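Local atomic coordinates of signal transduction histidine-protein kinase/phosphatase mprB (Mycobacterium hassiacum, PDB entry 6BLK), a protein that probably autophosphorylates on a histidine using ATP, as the sensor kinase of a mycobacterial two-component stress-response system, and probably also acts as a phosphoprotein phosphatase. Residues 53-58 with 82-87; 94-99 with 133-138; 100-105 with 115-120. All coordinates share one frame; numbering follows the deposited sequence.

Contact 1 (53-58 with 82-87). With MG (magnesium ion), chain F; ATP (adenosine-5'-triphosphate), chain E.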
loop_
_atom_site.group_PDB
_atom_site.type_symbol
_atom_site.label_atom_id
_atom_site.label_comp_id
_atom_site.label_asym_id
_atom_site.label_seq_id
_atom_site.Cartn_x
_atom_site.Cartn_y
_atom_site.Cartn_z
ATOM N N ASN A 53 6.385 -1.012 -1.153
ATOM C CA ASN A 53 6.368 -1.985 -0.071
ATOM C C ASN A 53 4.983 -2.598 0.108
ATOM O O ASN A 53 4.863 -3.794 0.411
ATOM C CB ASN A 53 6.832 -1.356 1.240
ATOM C CG ASN A 53 8.338 -1.108 1.279
ATOM O OD1 ASN A 53 9.068 -1.347 0.316
ATOM N ND2 ASN A 53 8.800 -0.617 2.405
ATOM N N VAL A 54 3.924 -1.798 -0.065
ATOM C CA VAL A 54 2.570 -2.349 0.056
ATOM C C VAL A 54 2.245 -3.230 -1.133
ATOM O O VAL A 54 1.689 -4.314 -0.961
ATOM C CB VAL A 54 1.517 -1.239 0.246
ATOM C CG1 VAL A 54 0.118 -1.827 0.294
ATOM C CG2 VAL A 54 1.776 -0.493 1.524
ATOM N N LEU A 55 2.608 -2.799 -2.342
ATOM C CA LEU A 55 2.376 -3.621 -3.525
ATOM C C LEU A 55 3.136 -4.923 -3.435
ATOM O O LEU A 55 2.631 -5.964 -3.868
ATOM C CB LEU A 55 2.767 -2.888 -4.793
ATOM C CG LEU A 55 1.870 -1.715 -5.176
ATOM C CD1 LEU A 55 2.495 -1.019 -6.367
ATOM C CD2 LEU A 55 0.442 -2.152 -5.511
ATOM N N ASP A 56 4.359 -4.885 -2.899
ATOM C CA ASP A 56 5.152 -6.102 -2.791
ATOM C C ASP A 56 4.469 -7.124 -1.885
ATOM O O ASP A 56 4.432 -8.317 -2.214
ATOM C CB ASP A 56 6.552 -5.788 -2.280
ATOM C CG ASP A 56 7.450 -6.989 -2.316
ATOM O OD1 ASP A 56 7.696 -7.475 -3.441
ATOM O OD2 ASP A 56 7.881 -7.431 -1.227
ATOM N N ASN A 57 3.902 -6.680 -0.750
ATOM C CA ASN A 57 3.170 -7.590 0.132
ATOM C C ASN A 57 1.943 -8.133 -0.564
ATOM O O ASN A 57 1.638 -9.332 -0.465
ATOM C CB ASN A 57 2.746 -6.899 1.437
ATOM C CG ASN A 57 3.913 -6.520 2.302
ATOM O OD1 ASN A 57 5.005 -7.091 2.190
ATOM N ND2 ASN A 57 3.694 -5.538 3.177
ATOM N N ALA A 58 1.239 -7.272 -1.289
ATOM C CA ALA A 58 0.031 -7.714 -1.957
ATOM C C ALA A 58 0.374 -8.814 -2.941
ATOM O O ALA A 58 -0.354 -9.807 -3.052
ATOM C CB ALA A 58 -0.649 -6.530 -2.663
ATOM N N LEU A 82 -5.614 5.975 -0.868
ATOM C CA LEU A 82 -5.058 4.906 -1.683
ATOM C C LEU A 82 -5.406 3.602 -0.987
ATOM O O LEU A 82 -5.097 3.422 0.191
ATOM C CB LEU A 82 -3.545 5.066 -1.851
ATOM C CG LEU A 82 -2.710 3.913 -2.423
ATOM C CD1 LEU A 82 -3.020 3.623 -3.876
ATOM C CD2 LEU A 82 -1.223 4.254 -2.286
ATOM N N VAL A 83 -6.048 2.710 -1.704
ATOM C CA VAL A 83 -6.407 1.409 -1.149
ATOM C C VAL A 83 -5.803 0.359 -2.044
ATOM O O VAL A 83 -6.115 0.302 -3.243
ATOM C CB VAL A 83 -7.924 1.211 -1.016
ATOM C CG1 VAL A 83 -8.213 -0.088 -0.280
ATOM C CG2 VAL A 83 -8.558 2.348 -0.276
ATOM N N ILE A 84 -4.949 -0.476 -1.466
ATOM C CA ILE A 84 -4.314 -1.586 -2.178
ATOM C C ILE A 84 -4.838 -2.898 -1.590
ATOM O O ILE A 84 -4.805 -3.120 -0.369
ATOM C CB ILE A 84 -2.783 -1.507 -2.112
ATOM C CG1 ILE A 84 -2.277 -0.311 -2.923
ATOM C CG2 ILE A 84 -2.151 -2.806 -2.607
ATOM C CD1 ILE A 84 -0.854 0.108 -2.633
ATOM N N THR A 85 -5.398 -3.737 -2.457
ATOM C CA THR A 85 -6.141 -4.898 -2.017
ATOM C C THR A 85 -5.621 -6.136 -2.717
ATOM O O THR A 85 -5.163 -6.087 -3.866
ATOM C CB THR A 85 -7.662 -4.813 -2.301
ATOM O OG1 THR A 85 -7.869 -4.549 -3.692
ATOM C CG2 THR A 85 -8.331 -3.773 -1.485
ATOM N N ASP A 86 -5.715 -7.260 -2.014
ATOM C CA ASP A 86 -5.371 -8.552 -2.616
ATOM C C ASP A 86 -6.429 -9.585 -2.262
ATOM O O ASP A 86 -7.410 -9.314 -1.566
ATOM C CB ASP A 86 -3.979 -9.020 -2.184
ATOM C CG ASP A 86 -3.873 -9.175 -0.695
ATOM O OD1 ASP A 86 -4.647 -9.975 -0.109
ATOM O OD2 ASP A 86 -3.048 -8.446 -0.097
ATOM N N GLN A 87 -6.215 -10.810 -2.778
ATOM C CA GLN A 87 -7.080 -11.953 -2.543
ATOM C C GLN A 87 -6.365 -13.016 -1.727
ATOM O O GLN A 87 -6.653 -14.205 -1.848
ATOM C CB GLN A 87 -7.550 -12.524 -3.873
ATOM C CG GLN A 87 -8.432 -11.590 -4.649
ATOM C CD GLN A 87 -8.946 -12.227 -5.927
ATOM O OE1 GLN A 87 -8.176 -12.547 -6.829
ATOM N NE2 GLN A 87 -10.247 -12.419 -6.000
HETATM MG MG MG F . 6.858 -6.709 3.128
HETATM P PG ATP E . 9.876 -7.081 4.310
HETATM O O1G ATP E . 8.651 -6.297 3.878
HETATM O O2G ATP E . 10.780 -6.454 5.383
HETATM O O3G ATP E . 10.657 -7.701 3.164
HETATM P PB ATP E . 7.699 -8.763 5.314
HETATM O O1B ATP E . 7.679 -10.085 6.059
HETATM O O2B ATP E . 7.105 -8.632 3.954
HETATM O O3B ATP E . 9.269 -8.365 5.107
HETATM P PA ATP E . 6.019 -6.509 6.157
HETATM O O1A ATP E . 6.303 -5.434 7.202
HETATM O O2A ATP E . 5.890 -6.079 4.717
HETATM O O3A ATP E . 7.193 -7.624 6.370
HETATM O "O5'" ATP E . 4.768 -7.318 6.649
HETATM C "C5'" ATP E . 4.719 -7.840 7.966
HETATM C "C4'" ATP E . 3.950 -9.156 7.938
HETATM O "O4'" ATP E . 2.569 -8.824 7.754
HETATM C "C3'" ATP E . 4.294 -10.161 6.832
HETATM O "O3'" ATP E . 5.395 -11.022 7.194
HETATM C "C2'" ATP E . 2.984 -10.920 6.724
HETATM O "O2'" ATP E . 2.844 -11.894 7.774
HETATM C "C1'" ATP E . 1.951 -9.847 6.983
HETATM N N9 ATP E . 1.443 -9.205 5.756
HETATM C C8 ATP E . 1.742 -7.955 5.264
HETATM N N7 ATP E . 1.024 -7.713 4.130
HETATM C C5 ATP E . 0.267 -8.811 3.912
HETATM C C6 ATP E . -0.718 -9.157 2.911
HETATM N N6 ATP E . -0.966 -8.294 1.916
HETATM N N1 ATP E . -1.305 -10.348 3.010
HETATM C C2 ATP E . -1.025 -11.209 4.006
HETATM N N3 ATP E . -0.143 -10.945 4.979
HETATM C C4 ATP E . 0.517 -9.764 4.976
HETATM O O HOH W 1 6.825 -4.815 2.203
HETATM O O HOH W 2 7.793 -7.669 1.321
#
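In the Bergerat ATP-binding fold of this GHKL-type kinase domain, the N-box helix packs its Val54, Leu55 and Ala58 on Ile84, in the strand that leads into the DxGxG motif (G1 box) beginning at Asp86. Helix 53-58 and strand 82-85 run within 23° of parallel, with axes 8.7 Å apart. Ile84 fills the gap: its CD1 lies 3.6 Å from Val54 CG1 and is also met by Leu55 CD2, whose side chain crosses that of Ile84 at roughly a right angle. The other branch, Ile84 CG2, reaches Ala58 CB at 4.0 Å. Val54 points its CG1 methyl at the strand because chi1 (177°) places it anti to the backbone N.

Polar chemistry begins where the apolar packing stops. Asp86 OD2 rests against Ala58 CA and accepts the adenine N6 of ATP at 2.9 Å, while OD1 is held by the amides of Gly88 and Thr147. From another face of the helix, Asn57 OD1 binds the magnesium ion at 2.1 Å, and Asn57 ND2 donates to ATP O2A at 2.7 Å in a bent hydrogen bond. Three phosphate oxygens and two waters complete six-fold coordination; one water donates to Asp56 OD2, the other to Asn53 O.

Around this core, Leu55 also packs on helix 11-25 and strand 67-76, whereas Val54 meets strand 147-154 and helix 118-128.

Contact 2 (94-99 with 133-138)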
loop_
_atom_site.group_PDB
_atom_site.type_symbol
_atom_site.label_atom_id
_atom_site.label_comp_id
_atom_site.label_asym_id
_atom_site.label_seq_id
_atom_site.Cartn_x
_atom_site.Cartn_y
_atom_site.Cartn_z
ATOM N N GLN A 94 -7.515 -9.350 15.301
ATOM C CA GLN A 94 -6.731 -9.269 16.529
ATOM C C GLN A 94 -5.277 -8.878 16.273
ATOM O O GLN A 94 -4.648 -8.272 17.148
ATOM C CB GLN A 94 -6.804 -10.603 17.290
ATOM C CG GLN A 94 -6.197 -11.822 16.595
ATOM C CD GLN A 94 -7.146 -12.511 15.596
ATOM O OE1 GLN A 94 -8.233 -12.002 15.282
ATOM N NE2 GLN A 94 -6.733 -13.684 15.106
ATOM N N GLU A 95 -4.745 -9.191 15.090
ATOM C CA GLU A 95 -3.383 -8.847 14.700
ATOM C C GLU A 95 -3.254 -7.441 14.130
ATOM O O GLU A 95 -2.127 -7.000 13.884
ATOM C CB GLU A 95 -2.869 -9.830 13.643
ATOM C CG GLU A 95 -2.709 -11.255 14.127
ATOM C CD GLU A 95 -2.076 -12.158 13.098
ATOM O OE1 GLU A 95 -2.099 -11.832 11.883
ATOM O OE2 GLU A 95 -1.530 -13.208 13.508
ATOM N N ARG A 96 -4.352 -6.762 13.839
ATOM C CA ARG A 96 -4.245 -5.544 13.043
ATOM C C ARG A 96 -3.497 -4.435 13.784
ATOM O O ARG A 96 -3.106 -3.462 13.138
ATOM C CB ARG A 96 -5.618 -5.063 12.584
ATOM C CG ARG A 96 -6.201 -5.921 11.472
ATOM C CD ARG A 96 -7.569 -5.553 11.109
ATOM N NE ARG A 96 -8.121 -6.609 10.295
ATOM C CZ ARG A 96 -9.407 -6.788 10.094
ATOM N NH1 ARG A 96 -10.291 -5.973 10.636
ATOM N NH2 ARG A 96 -9.795 -7.829 9.364
ATOM N N HIS A 97 -3.238 -4.603 15.093
ATOM C CA HIS A 97 -2.451 -3.679 15.910
ATOM C C HIS A 97 -0.951 -4.010 15.934
ATOM O O HIS A 97 -0.159 -3.233 16.492
ATOM C CB HIS A 97 -2.983 -3.676 17.358
ATOM C CG HIS A 97 -2.763 -4.970 18.074
ATOM N ND1 HIS A 97 -1.532 -5.355 18.565
ATOM C CD2 HIS A 97 -3.613 -5.983 18.357
ATOM C CE1 HIS A 97 -1.636 -6.549 19.125
ATOM N NE2 HIS A 97 -2.890 -6.950 19.013
ATOM N N LEU A 98 -0.532 -5.153 15.401
ATOM C CA LEU A 98 0.885 -5.401 15.187
ATOM C C LEU A 98 1.314 -5.014 13.788
ATOM O O LEU A 98 2.513 -4.898 13.520
ATOM C CB LEU A 98 1.223 -6.885 15.413
ATOM C CG LEU A 98 1.355 -7.435 16.842
ATOM C CD1 LEU A 98 1.555 -8.973 16.846
ATOM C CD2 LEU A 98 2.506 -6.743 17.565
ATOM N N VAL A 99 0.357 -4.805 12.890
ATOM C CA VAL A 99 0.702 -4.412 11.540
ATOM C C VAL A 99 1.285 -3.005 11.616
ATOM O O VAL A 99 0.773 -2.138 12.341
ATOM C CB VAL A 99 -0.536 -4.480 10.622
ATOM C CG1 VAL A 99 -0.203 -4.025 9.194
ATOM C CG2 VAL A 99 -1.087 -5.861 10.578
ATOM N N LEU A 133 -3.056 5.669 8.117
ATOM C CA LEU A 133 -3.218 4.383 7.465
ATOM C C LEU A 133 -3.900 3.402 8.398
ATOM O O LEU A 133 -3.999 3.601 9.621
ATOM C CB LEU A 133 -1.881 3.852 6.920
ATOM C CG LEU A 133 -0.686 3.540 7.792
ATOM C CD1 LEU A 133 0.486 3.168 6.909
ATOM C CD2 LEU A 133 -0.309 4.700 8.703
ATOM N N ARG A 134 -4.464 2.380 7.771
ATOM C CA ARG A 134 -5.155 1.352 8.521
ATOM C C ARG A 134 -5.214 0.108 7.654
ATOM O O ARG A 134 -4.981 0.154 6.446
ATOM C CB ARG A 134 -6.554 1.791 8.946
ATOM C CG ARG A 134 -7.518 2.038 7.855
ATOM C CD ARG A 134 -8.897 2.359 8.430
ATOM N NE ARG A 134 -9.848 2.478 7.341
ATOM C CZ ARG A 134 -10.669 1.513 6.924
ATOM N NH1 ARG A 134 -10.726 0.331 7.528
ATOM N NH2 ARG A 134 -11.471 1.745 5.904
ATOM N N VAL A 135 -5.542 -0.995 8.303
ATOM C CA VAL A 135 -5.610 -2.302 7.666
ATOM C C VAL A 135 -6.996 -2.868 7.921
ATOM O O VAL A 135 -7.603 -2.648 8.974
ATOM C CB VAL A 135 -4.481 -3.241 8.178
ATOM C CG1 VAL A 135 -4.491 -3.327 9.690
ATOM C CG2 VAL A 135 -4.602 -4.658 7.587
ATOM N N ASP A 136 -7.513 -3.600 6.932
ATOM C CA ASP A 136 -8.838 -4.193 7.020
ATOM C C ASP A 136 -8.854 -5.379 6.058
ATOM O O ASP A 136 -7.880 -5.615 5.347
ATOM C CB ASP A 136 -9.911 -3.148 6.680
ATOM C CG ASP A 136 -11.267 -3.424 7.322
ATOM O OD1 ASP A 136 -11.657 -4.601 7.506
ATOM O OD2 ASP A 136 -11.963 -2.422 7.618
ATOM N N TYR A 137 -9.964 -6.104 6.024
ATOM C CA TYR A 137 -10.158 -7.101 4.977
ATOM C C TYR A 137 -10.523 -6.415 3.670
ATOM O O TYR A 137 -11.203 -5.384 3.657
ATOM C CB TYR A 137 -11.265 -8.092 5.340
ATOM C CG TYR A 137 -10.898 -9.142 6.337
ATOM C CD1 TYR A 137 -9.620 -9.678 6.393
ATOM C CD2 TYR A 137 -11.830 -9.568 7.253
ATOM C CE1 TYR A 137 -9.309 -10.665 7.318
ATOM C CE2 TYR A 137 -11.529 -10.535 8.180
ATOM C CZ TYR A 137 -10.277 -11.067 8.215
ATOM O OH TYR A 137 -10.005 -12.036 9.161
ATOM N N ALA A 138 -10.050 -6.981 2.559
ATOM C CA ALA A 138 -10.444 -6.468 1.243
ATOM C C ALA A 138 -11.908 -6.789 0.915
ATOM O O ALA A 138 -12.622 -5.948 0.347
ATOM C CB ALA A 138 -9.505 -7.019 0.176
#
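Arg96 stands its guanidinium edge-on over the ring of Tyr137, the two planes 84° apart, in a cation-pi contact. Arg96 NH2 makes the approach: it sits above the middle of the ring, 3.4 Å from Tyr137 CD2 and almost equally near the other ring carbons. Arg96 CZ lies behind it, 4.5 Å from the Tyr137 ring centroid and only 2° off the ring normal, which puts the positive group squarely over the pi face. The extended run of Arg96 from CG to NE carries the group there, and NE is tied back to Ile91 O by a hydrogen bond.

One flat face of the same guanidinium is laid on the backbone of Asp136, whose CA sits above its centre. The carboxylate is poorly aligned with it: Asp136 OD1 is 3.7 Å from Arg96 NH1 and well out of the guanidinium plane, so this long salt bridge is one of charge alone. Asp136 OD1 instead accepts Tyr137 N at 2.7 Å, and Asp136 OD2 takes Arg134 NH1 at 3.0 Å, in the plane of that second guanidinium. Asp136 is thus shared between two arginines, with its orientation probably set by Arg134 and the Tyr137 amide.

The contact joins the long connection between strand 79-85 and helix 118-128, on the nucleotide side of the Bergerat fold, to strand 132-137, which pairs with strand 147-154.

Nearer the backbone, the aliphatic part of Arg96 crosses Val135. Val135 CG1 lies between its backbone N and carbonyl carbon (chi1 54°), and from there it meets Arg96 CB at 3.6 Å and Arg96 CG equally closely. The same methyl touches Val99 CB at 4.2 Å; Val99 packs in turn on Leu119.

Contact 3 (100-105 with 115-120). With ATP (adenosine-5'-triphosphate), chain E.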
loop_
_atom_site.group_PDB
_atom_site.type_symbol
_atom_site.label_atom_id
_atom_site.label_comp_id
_atom_site.label_asym_id
_atom_site.label_seq_id
_atom_site.Cartn_x
_atom_site.Cartn_y
_atom_site.Cartn_z
ATOM N N PHE A 100 2.352 -2.782 10.871
ATOM C CA PHE A 100 3.143 -1.579 10.788
ATOM C C PHE A 100 4.208 -1.556 11.892
ATOM O O PHE A 100 5.046 -0.666 11.862
ATOM C CB PHE A 100 2.299 -0.282 10.802
ATOM C CG PHE A 100 1.175 -0.270 9.802
ATOM C CD1 PHE A 100 1.448 -0.276 8.449
ATOM C CD2 PHE A 100 -0.147 -0.309 10.207
ATOM C CE1 PHE A 100 0.431 -0.291 7.514
ATOM C CE2 PHE A 100 -1.171 -0.316 9.277
ATOM C CZ PHE A 100 -0.874 -0.315 7.921
ATOM N N GLU A 101 4.248 -2.522 12.814
ATOM C CA GLU A 101 5.358 -2.637 13.765
ATOM C C GLU A 101 6.457 -3.528 13.201
ATOM O O GLU A 101 6.177 -4.568 12.602
ATOM C CB GLU A 101 4.892 -3.214 15.096
ATOM C CG GLU A 101 4.092 -2.265 15.950
ATOM C CD GLU A 101 4.939 -1.580 17.005
ATOM O OE1 GLU A 101 5.763 -2.266 17.660
ATOM O OE2 GLU A 101 4.781 -0.350 17.168
ATOM N N ARG A 102 7.707 -3.143 13.436
ATOM C CA ARG A 102 8.823 -3.974 12.999
ATOM C C ARG A 102 8.711 -5.383 13.564
ATOM O O ARG A 102 8.397 -5.584 14.745
ATOM C CB ARG A 102 10.165 -3.365 13.408
ATOM C CG ARG A 102 10.558 -2.161 12.545
ATOM C CD ARG A 102 11.912 -1.590 12.953
ATOM N NE ARG A 102 11.856 -1.265 14.365
ATOM C CZ ARG A 102 11.396 -0.112 14.844
ATOM N NH1 ARG A 102 10.988 0.847 14.017
ATOM N NH2 ARG A 102 11.336 0.070 16.150
ATOM N N PHE A 103 8.984 -6.352 12.687
ATOM C CA PHE A 103 9.145 -7.758 13.021
ATOM C C PHE A 103 7.811 -8.451 13.275
ATOM O O PHE A 103 7.771 -9.573 13.789
ATOM C CB PHE A 103 10.096 -7.928 14.207
ATOM C CG PHE A 103 11.356 -7.118 14.069
ATOM C CD1 PHE A 103 12.095 -7.145 12.902
ATOM C CD2 PHE A 103 11.771 -6.302 15.084
ATOM C CE1 PHE A 103 13.231 -6.389 12.775
ATOM C CE2 PHE A 103 12.905 -5.502 14.954
ATOM C CZ PHE A 103 13.630 -5.542 13.808
ATOM N N PHE A 104 6.707 -7.832 12.889
ATOM C CA PHE A 104 5.433 -8.541 12.858
ATOM C C PHE A 104 5.422 -9.599 11.763
ATOM O O PHE A 104 5.951 -9.391 10.671
ATOM C CB PHE A 104 4.279 -7.567 12.636
ATOM C CG PHE A 104 2.976 -8.258 12.322
ATOM C CD1 PHE A 104 2.378 -9.079 13.263
ATOM C CD2 PHE A 104 2.368 -8.105 11.091
ATOM C CE1 PHE A 104 1.195 -9.723 12.989
ATOM C CE2 PHE A 104 1.188 -8.739 10.820
ATOM C CZ PHE A 104 0.601 -9.553 11.769
ATOM N N ARG A 105 4.856 -10.766 12.095
ATOM C CA ARG A 105 4.671 -11.866 11.155
ATOM C C ARG A 105 3.317 -12.495 11.453
ATOM O O ARG A 105 3.098 -12.981 12.569
ATOM C CB ARG A 105 5.808 -12.884 11.318
ATOM C CG ARG A 105 6.170 -13.672 10.089
ATOM C CD ARG A 105 7.482 -14.398 10.318
ATOM N NE ARG A 105 7.837 -15.222 9.165
ATOM C CZ ARG A 105 8.665 -14.878 8.185
ATOM N NH1 ARG A 105 9.269 -13.696 8.166
ATOM N NH2 ARG A 105 8.899 -15.736 7.205
ATOM N N SER A 115 12.226 -9.795 6.623
ATOM C CA SER A 115 12.410 -9.732 8.066
ATOM C C SER A 115 11.444 -8.784 8.762
ATOM O O SER A 115 11.621 -8.502 9.949
ATOM C CB SER A 115 13.855 -9.368 8.390
ATOM O OG SER A 115 14.654 -10.528 8.256
ATOM N N GLY A 116 10.414 -8.316 8.070
ATOM C CA GLY A 116 9.343 -7.595 8.742
ATOM C C GLY A 116 9.623 -6.133 8.964
ATOM O O GLY A 116 9.315 -5.610 10.034
ATOM N N LEU A 117 10.216 -5.467 7.983
ATOM C CA LEU A 117 10.501 -4.054 8.074
ATOM C C LEU A 117 9.700 -3.200 7.105
ATOM O O LEU A 117 9.603 -1.994 7.332
ATOM C CB LEU A 117 11.992 -3.822 7.824
ATOM C CG LEU A 117 12.915 -4.570 8.810
ATOM C CD1 LEU A 117 14.324 -4.638 8.279
ATOM C CD2 LEU A 117 12.915 -3.898 10.162
ATOM N N GLY A 118 9.089 -3.797 6.074
ATOM C CA GLY A 118 8.495 -3.021 4.990
ATOM C C GLY A 118 7.361 -2.126 5.451
ATOM O O GLY A 118 7.255 -0.972 5.019
ATOM N N LEU A 119 6.480 -2.636 6.292
ATOM C CA LEU A 119 5.313 -1.849 6.668
ATOM C C LEU A 119 5.642 -0.822 7.738
ATOM O O LEU A 119 5.018 0.231 7.781
ATOM C CB LEU A 119 4.194 -2.749 7.137
ATOM C CG LEU A 119 3.466 -3.478 6.000
ATOM C CD1 LEU A 119 2.462 -4.461 6.575
ATOM C CD2 LEU A 119 2.752 -2.565 5.060
ATOM N N ALA A 120 6.610 -1.092 8.605
ATOM C CA ALA A 120 7.112 -0.021 9.478
ATOM C C ALA A 120 7.620 1.178 8.674
ATOM O O ALA A 120 7.415 2.335 9.068
ATOM C CB ALA A 120 8.213 -0.566 10.386
HETATM P PG ATP E . 9.876 -7.081 4.310
HETATM O O1G ATP E . 8.651 -6.297 3.878
HETATM O O2G ATP E . 10.780 -6.454 5.383
HETATM O O3G ATP E . 10.657 -7.701 3.164
HETATM P PB ATP E . 7.699 -8.763 5.314
HETATM O O1B ATP E . 7.679 -10.085 6.059
HETATM O O2B ATP E . 7.105 -8.632 3.954
HETATM O O3B ATP E . 9.269 -8.365 5.107
HETATM P PA ATP E . 6.019 -6.509 6.157
HETATM O O1A ATP E . 6.303 -5.434 7.202
HETATM O O2A ATP E . 5.890 -6.079 4.717
HETATM O O3A ATP E . 7.193 -7.624 6.370
HETATM O "O5'" ATP E . 4.768 -7.318 6.649
HETATM C "C5'" ATP E . 4.719 -7.840 7.966
HETATM C "C4'" ATP E . 3.950 -9.156 7.938
HETATM O "O4'" ATP E . 2.569 -8.824 7.754
HETATM C "C3'" ATP E . 4.294 -10.161 6.832
HETATM O "O3'" ATP E . 5.395 -11.022 7.194
HETATM C "C2'" ATP E . 2.984 -10.920 6.724
HETATM O "O2'" ATP E . 2.844 -11.894 7.774
HETATM C "C1'" ATP E . 1.951 -9.847 6.983
HETATM N N9 ATP E . 1.443 -9.205 5.756
HETATM C C8 ATP E . 1.742 -7.955 5.264
HETATM N N7 ATP E . 1.024 -7.713 4.130
HETATM C C5 ATP E . 0.267 -8.811 3.912
HETATM C C6 ATP E . -0.718 -9.157 2.911
HETATM N N6 ATP E . -0.966 -8.294 1.916
HETATM N N1 ATP E . -1.305 -10.348 3.010
HETATM C C2 ATP E . -1.025 -11.209 4.006
HETATM N N3 ATP E . -0.143 -10.945 4.979
HETATM C C4 ATP E . 0.517 -9.764 4.976
#
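The carbonyl oxygen of Gly116 accepts one strong, practically straight hydrogen bond (178°) from Phe103 N at 2.8 Å, supplemented by a CA-H...O contact from Arg102 CA at 3.4 Å. Both donors belong to the type II turn 101-104, which is thereby joined to the glycine-rich G2 box, GSGLGL. Gly116, at positive phi (84°), leaves no room for a side chain between its CA and Phe103 CA of the turn.

Side chains flank this bond. The Phe103 ring turns its edge to Ser115 O, with CD1 at 3.3 Å, while Phe103 CE1 touches Leu117 CD2 at 3.6 Å, the two side chains lying alongside and pointing the same way. Arg102 CG meets Ala120 CB at 3.6 Å, and CG and CD both touch Leu117 CD2; beyond them the chain bends at chi3 (-56°). At the far end, Phe100 presents its ring edge to Leu119 O and CD1 to Leu119 CB.

The same backbone receives ATP. Leu117 N donates to ATP O2G at 2.8 Å, with weak bonds to that oxygen from the amides of Gly116 and Gly118. Leu119 N reaches ATP O1A at 2.9 Å. Gly116 N bonds ATP O3B at 3.2 Å.

The triphosphate is therefore met by main-chain amides in and just before the first turn of helix 118-128, whose N-terminal dipole would probably help to stabilise its negative charge.

How the contacts relate
Contact 1 is the core, a buried helix-on-sheet packing with no hydrogen bond between its segments, whereas contacts 2 and 3 lie farther out and are only partly buried. Contacts 1 and 2 reach the same sheet, through strands 79-85 and 132-137; Ala138 touches Thr85 and Asp86. Contacts 1 and 3 both hold ATP, contact 1 by side chains (adenine, magnesium and one phosphate oxygen), contact 3 by main-chain amides, and a probable hydrogen bond from Asn53 ND2 to Gly118 O links them. Contact 2 lacks direct ligand bonds, combining a cation-pi contact and a long ion pair with apolar packing on Val135. It encloses contact 3 in sequence and meets it where Phe104 packs on Leu98 and Phe100 on Leu133.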